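Long-range contacts in putative adhesin (Bacteroides fragilis NCTC 9343, PDB 3PET), which is a putative lipoprotein whose exact role is unknown, but which probably serves in cell adhesion through a right-handed beta-helical head domain: residues I32-S37 against P88-I93; N105-D110 against Q125-Q130. All blocks are in the same frame, centred on the assembly; numbering follows the deposited sequence. Where two conformers were deposited one is given.

Contact 1 of 2, residues I32-S37 against P88-I93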
# COMPACT_ATOMS: atom_id res chain seq x y z
N ILE A 32 -6.27 18.29 -0.61
CA ILE A 32 -7.58 18.74 -1.06
C ILE A 32 -8.55 18.83 0.10
O ILE A 32 -8.65 17.88 0.89
CB ILE A 32 -8.14 17.81 -2.18
CG1 ILE A 32 -7.21 17.85 -3.42
CG2 ILE A 32 -9.62 18.16 -2.51
CD1 ILE A 32 -7.48 16.75 -4.47
N TYR A 33 -9.30 19.95 0.17
CA TYR A 33 -10.30 20.16 1.21
C TYR A 33 -11.62 20.41 0.52
O TYR A 33 -11.79 21.43 -0.15
CB TYR A 33 -9.90 21.35 2.14
CG TYR A 33 -8.64 21.07 2.95
CD1 TYR A 33 -7.38 21.31 2.42
CD2 TYR A 33 -8.72 20.49 4.21
CE1 TYR A 33 -6.22 21.01 3.15
CE2 TYR A 33 -7.57 20.22 4.96
CZ TYR A 33 -6.33 20.47 4.42
OH TYR A 33 -5.21 20.19 5.17
N TYR A 34 -12.55 19.47 0.66
CA TYR A 34 -13.87 19.61 0.07
C TYR A 34 -14.87 20.09 1.14
O TYR A 34 -14.86 19.60 2.27
CB TYR A 34 -14.36 18.31 -0.61
CG TYR A 34 -15.80 18.40 -1.07
CD1 TYR A 34 -16.13 19.00 -2.29
CD2 TYR A 34 -16.84 17.97 -0.25
CE1 TYR A 34 -17.46 19.15 -2.69
CE2 TYR A 34 -18.18 18.13 -0.63
CZ TYR A 34 -18.48 18.73 -1.85
OH TYR A 34 -19.79 18.90 -2.21
N THR A 35 -15.72 21.04 0.76
CA THR A 35 -16.81 21.57 1.57
C THR A 35 -18.11 21.44 0.78
O THR A 35 -18.15 21.82 -0.39
CB THR A 35 -16.55 23.05 1.97
OG1 THR A 35 -15.31 23.14 2.67
CG2 THR A 35 -17.69 23.63 2.85
N GLN A 36 -19.16 20.92 1.42
CA GLN A 36 -20.47 20.89 0.79
C GLN A 36 -21.08 22.28 1.02
O GLN A 36 -21.25 22.67 2.17
CB GLN A 36 -21.33 19.76 1.34
CG GLN A 36 -22.75 19.76 0.76
CD GLN A 36 -23.55 18.56 1.19
OE1 GLN A 36 -23.46 18.11 2.34
NE2 GLN A 36 -24.38 18.05 0.29
N SER A 37 -21.35 23.02 -0.06
CA SER A 37 -21.90 24.38 0.07
C SER A 37 -23.33 24.35 0.61
O SER A 37 -24.07 23.38 0.38
CB SER A 37 -21.85 25.16 -1.24
OG SER A 37 -22.67 24.59 -2.24
N PRO A 88 -22.65 22.09 -4.18
CA PRO A 88 -23.84 21.73 -3.39
C PRO A 88 -23.96 20.21 -3.13
O PRO A 88 -24.50 19.81 -2.09
CB PRO A 88 -25.00 22.23 -4.26
CG PRO A 88 -24.39 23.33 -5.10
CD PRO A 88 -23.05 22.72 -5.45
N THR A 89 -23.47 19.36 -4.07
CA THR A 89 -23.57 17.91 -3.94
C THR A 89 -22.26 17.22 -4.30
O THR A 89 -21.47 17.76 -5.08
CB THR A 89 -24.72 17.32 -4.81
OG1 THR A 89 -24.39 17.46 -6.20
CG2 THR A 89 -26.10 17.89 -4.49
N LEU A 90 -22.05 16.00 -3.76
CA LEU A 90 -20.89 15.18 -4.10
C LEU A 90 -21.27 13.70 -4.03
O LEU A 90 -21.74 13.23 -2.99
CB LEU A 90 -19.68 15.47 -3.21
CG LEU A 90 -18.34 14.87 -3.71
CD1 LEU A 90 -17.83 15.60 -4.95
CD2 LEU A 90 -17.30 14.90 -2.62
N ASN A 91 -21.04 12.98 -5.15
CA ASN A 91 -21.32 11.55 -5.29
C ASN A 91 -20.07 10.71 -5.53
O ASN A 91 -20.14 9.49 -5.42
CB ASN A 91 -22.30 11.31 -6.44
CG ASN A 91 -23.66 11.89 -6.15
OD1 ASN A 91 -24.11 12.78 -6.85
ND2 ASN A 91 -24.30 11.47 -5.06
N GLY A 92 -18.96 11.34 -5.90
CA GLY A 92 -17.76 10.58 -6.18
C GLY A 92 -16.46 11.34 -6.05
O GLY A 92 -16.38 12.53 -6.37
N ILE A 93 -15.44 10.63 -5.55
CA ILE A 93 -14.06 11.11 -5.48
C ILE A 93 -13.19 10.03 -6.06
O ILE A 93 -13.17 8.90 -5.55
CB ILE A 93 -13.55 11.55 -4.06
CG1 ILE A 93 -14.46 12.63 -3.42
CG2 ILE A 93 -12.08 12.08 -4.16
CD1 ILE A 93 -14.21 12.84 -1.92
O HOH W 1 -26.25 21.22 -0.59
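Tyr34 to Ser37 and Pro88 to Leu90 run in roughly opposite directions, 145° apart, and draw closest where the CA atoms of Ser37 and Pro88 lie 4.8 Å from each other. In this right-handed beta-helix the contact joins the end of strand 31-36 to the corner through which the chain passes from strand 82-87 to strand 92-95. Its inner half is largely apolar. The Tyr34 ring reaches across because CG is anti to the backbone N (chi1 173°), and Leu90 lays a methyl over one face: CD2 is 3.9 Å from the ring centroid and only 9° off the normal, a CH-pi contact. The two side chains pass each other head to tail, which brings Leu90 CB to 3.7 Å from Tyr34 CZ, beside the hydroxyl. Ile24 and Ile103 pack against both residues inside the coil, while the Tyr34 hydroxyl is hydrogen-bonded to Ser87 OG. Further out, the extended Gln36 side chain lies alongside the Pro88 carbonyl and donates from NE2 to Pro88 O at 3.0 Å, with the acceptor nearly in its amide plane. The other end of that amide, OE1, accepts from Thr108 N, so bonds at both ends fix how the group is turned. Ser37 OG is hydrogen-bonded to Lys41 O and rests against the proline ring, 3.6 Å from Pro88 CG. Pro88 O takes a second donor, a water 2.7 Å away that also donates to Ser37 O at 3.2 Å.

Contact 2 of 2, residues N105-D110 against Q125-Q130; sequences NGLTTD and QSLTCQ
Thr128, Leu107 and Asp110 lose the most surface where Gln125 to Gln130 stacks against Asn105 to Asp110, two successive rungs of the right-handed beta-helix running parallel, 12° apart. Leu107 pairs with Leu127 and Thr108 with Thr128, so equivalent residues sit side by side in register. Thr128 is gripped through its backbone: its N donates to Leu107 O at 2.8 Å, and its O accepts from Thr109 N at 3.0 Å. Leu107 N in turn donates to Ser126 O. On the outer face Thr108 and Thr128 point the same way, each with its hydroxyl anti to the carbonyl carbon (chi1 -58° and -53°). That shared torsion sets both OG1 atoms round one water, which lies 2.6 Å from Thr128 OG1 and also donates to Ser126 O. On the inner face Leu107 and Leu127 repeat the stacking with carbon: their side chains lie side by side, CD2 of Leu107 4.1 Å from CD1 of Leu127, and both also touch Leu112 in the interior. Next along the rungs, Thr109 CG2 rests on Cys129 CB at 3.9 Å, while Thr109 OG1 turns to a hydrogen bond with Leu90 O. Asp110 meets the neighbouring rung through its main chain, its O accepting from Gln130 N at 2.8 Å. Gln130 CB lies against that same oxygen, Asp110 O. Beyond CB the Gln130 side chain bends at chi2, and its NE2 donates to a second water, 2.7 Å away, which gives a weak bond to Thr109 O.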
# COMPACT_ATOMS: atom_id res chain seq x y z
N ASN A 105 -16.05 19.04 7.43
CA ASN A 105 -17.28 19.50 8.04
C ASN A 105 -18.56 18.89 7.48
O ASN A 105 -19.61 19.51 7.56
CB ASN A 105 -17.32 21.03 7.99
CG ASN A 105 -16.24 21.61 8.87
OD1 ASN A 105 -16.22 21.40 10.09
ND2 ASN A 105 -15.28 22.27 8.26
N GLY A 106 -18.50 17.67 7.00
CA GLY A 106 -19.72 17.00 6.58
C GLY A 106 -20.08 16.92 5.12
O GLY A 106 -19.68 17.76 4.31
N LEU A 107 -20.84 15.89 4.80
CA LEU A 107 -21.40 15.64 3.48
C LEU A 107 -22.67 14.84 3.63
O LEU A 107 -22.65 13.78 4.25
CB LEU A 107 -20.41 14.93 2.53
CG LEU A 107 -20.99 14.47 1.15
CD1 LEU A 107 -21.43 15.68 0.28
CD2 LEU A 107 -20.00 13.58 0.41
N THR A 108 -23.77 15.36 3.07
CA THR A 108 -25.06 14.67 3.00
C THR A 108 -25.29 14.35 1.53
O THR A 108 -25.36 15.26 0.70
CB THR A 108 -26.20 15.48 3.63
OG1 THR A 108 -25.86 15.75 4.98
CG2 THR A 108 -27.53 14.75 3.56
N THR A 109 -25.37 13.07 1.21
CA THR A 109 -25.53 12.62 -0.18
C THR A 109 -26.33 11.32 -0.20
O THR A 109 -26.48 10.69 0.84
CB THR A 109 -24.12 12.45 -0.83
OG1 THR A 109 -24.27 12.24 -2.24
CG2 THR A 109 -23.27 11.32 -0.19
N ASP A 110 -26.81 10.90 -1.36
CA ASP A 110 -27.48 9.61 -1.47
C ASP A 110 -26.41 8.51 -1.58
O ASP A 110 -26.33 7.64 -0.72
CB ASP A 110 -28.48 9.58 -2.64
CG ASP A 110 -28.07 10.33 -3.91
OD1 ASP A 110 -26.83 10.48 -4.15
OD2 ASP A 110 -28.97 10.75 -4.68
N GLN A 125 -15.45 13.25 7.50
CA GLN A 125 -16.11 13.47 8.79
C GLN A 125 -17.55 13.91 8.58
O GLN A 125 -17.83 14.64 7.62
CB GLN A 125 -15.34 14.55 9.58
CG GLN A 125 -13.86 14.21 9.78
CD GLN A 125 -13.07 15.31 10.44
OE1 GLN A 125 -12.12 15.88 9.86
NE2 GLN A 125 -13.39 15.62 11.69
N SER A 126 -18.46 13.46 9.49
CA SER A 126 -19.89 13.80 9.49
C SER A 126 -20.54 13.45 8.14
O SER A 126 -21.21 14.28 7.52
CB SER A 126 -20.12 15.27 9.83
OG SER A 126 -19.41 15.64 10.99
N LEU A 127 -20.32 12.21 7.70
CA LEU A 127 -20.93 11.73 6.47
C LEU A 127 -22.35 11.21 6.75
O LEU A 127 -22.54 10.45 7.70
CB LEU A 127 -20.05 10.61 5.85
CG LEU A 127 -20.60 9.89 4.60
CD1 LEU A 127 -20.77 10.84 3.40
CD2 LEU A 127 -19.76 8.67 4.27
N THR A 128 -23.34 11.60 5.94
CA THR A 128 -24.69 11.06 6.02
C THR A 128 -25.01 10.57 4.62
O THR A 128 -25.09 11.39 3.71
CB THR A 128 -25.73 12.07 6.56
OG1 THR A 128 -25.29 12.63 7.80
CG2 THR A 128 -27.11 11.46 6.73
N CYS A 129 -25.13 9.25 4.41
CA CYS A 129 -25.42 8.76 3.06
C CYS A 129 -26.30 7.53 3.12
O CYS A 129 -26.50 6.97 4.19
CB CYS A 129 -24.11 8.48 2.31
SG CYS A 129 -23.18 7.05 2.95
N GLN A 130 -26.80 7.10 1.94
CA GLN A 130 -27.58 5.87 1.85
C GLN A 130 -26.62 4.75 1.53
O GLN A 130 -26.56 3.77 2.26
CB GLN A 130 -28.71 5.98 0.80
CG GLN A 130 -29.73 7.10 1.09
CD GLN A 130 -30.29 7.06 2.50
OE1 GLN A 130 -30.90 6.08 2.92
NE2 GLN A 130 -30.06 8.13 3.27
O HOH W 2 -23.90 14.78 7.32
O HOH W 3 -29.14 10.67 2.86

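From the N terminus, strand 31-36 comes first, and contact 1 closes a loop of 50 intervening residues, which includes helix 50-53, when the chain returns at 88-93. Only then does the chain reach 105-110, and contact 2 closes at 125-130 a much shorter loop with 14 residues between its segments, paired residues being 20 apart, one turn of the solenoid. The contacts are therefore in series, neither enclosing nor crossing the other, with centres about 10 Å apart. Thr108 and Thr109 reach Gln36 and Leu90, one in each segment of contact 1. The first coils, with the longer excursion through residues 38-87, are thereby tied to the regular stack that follows.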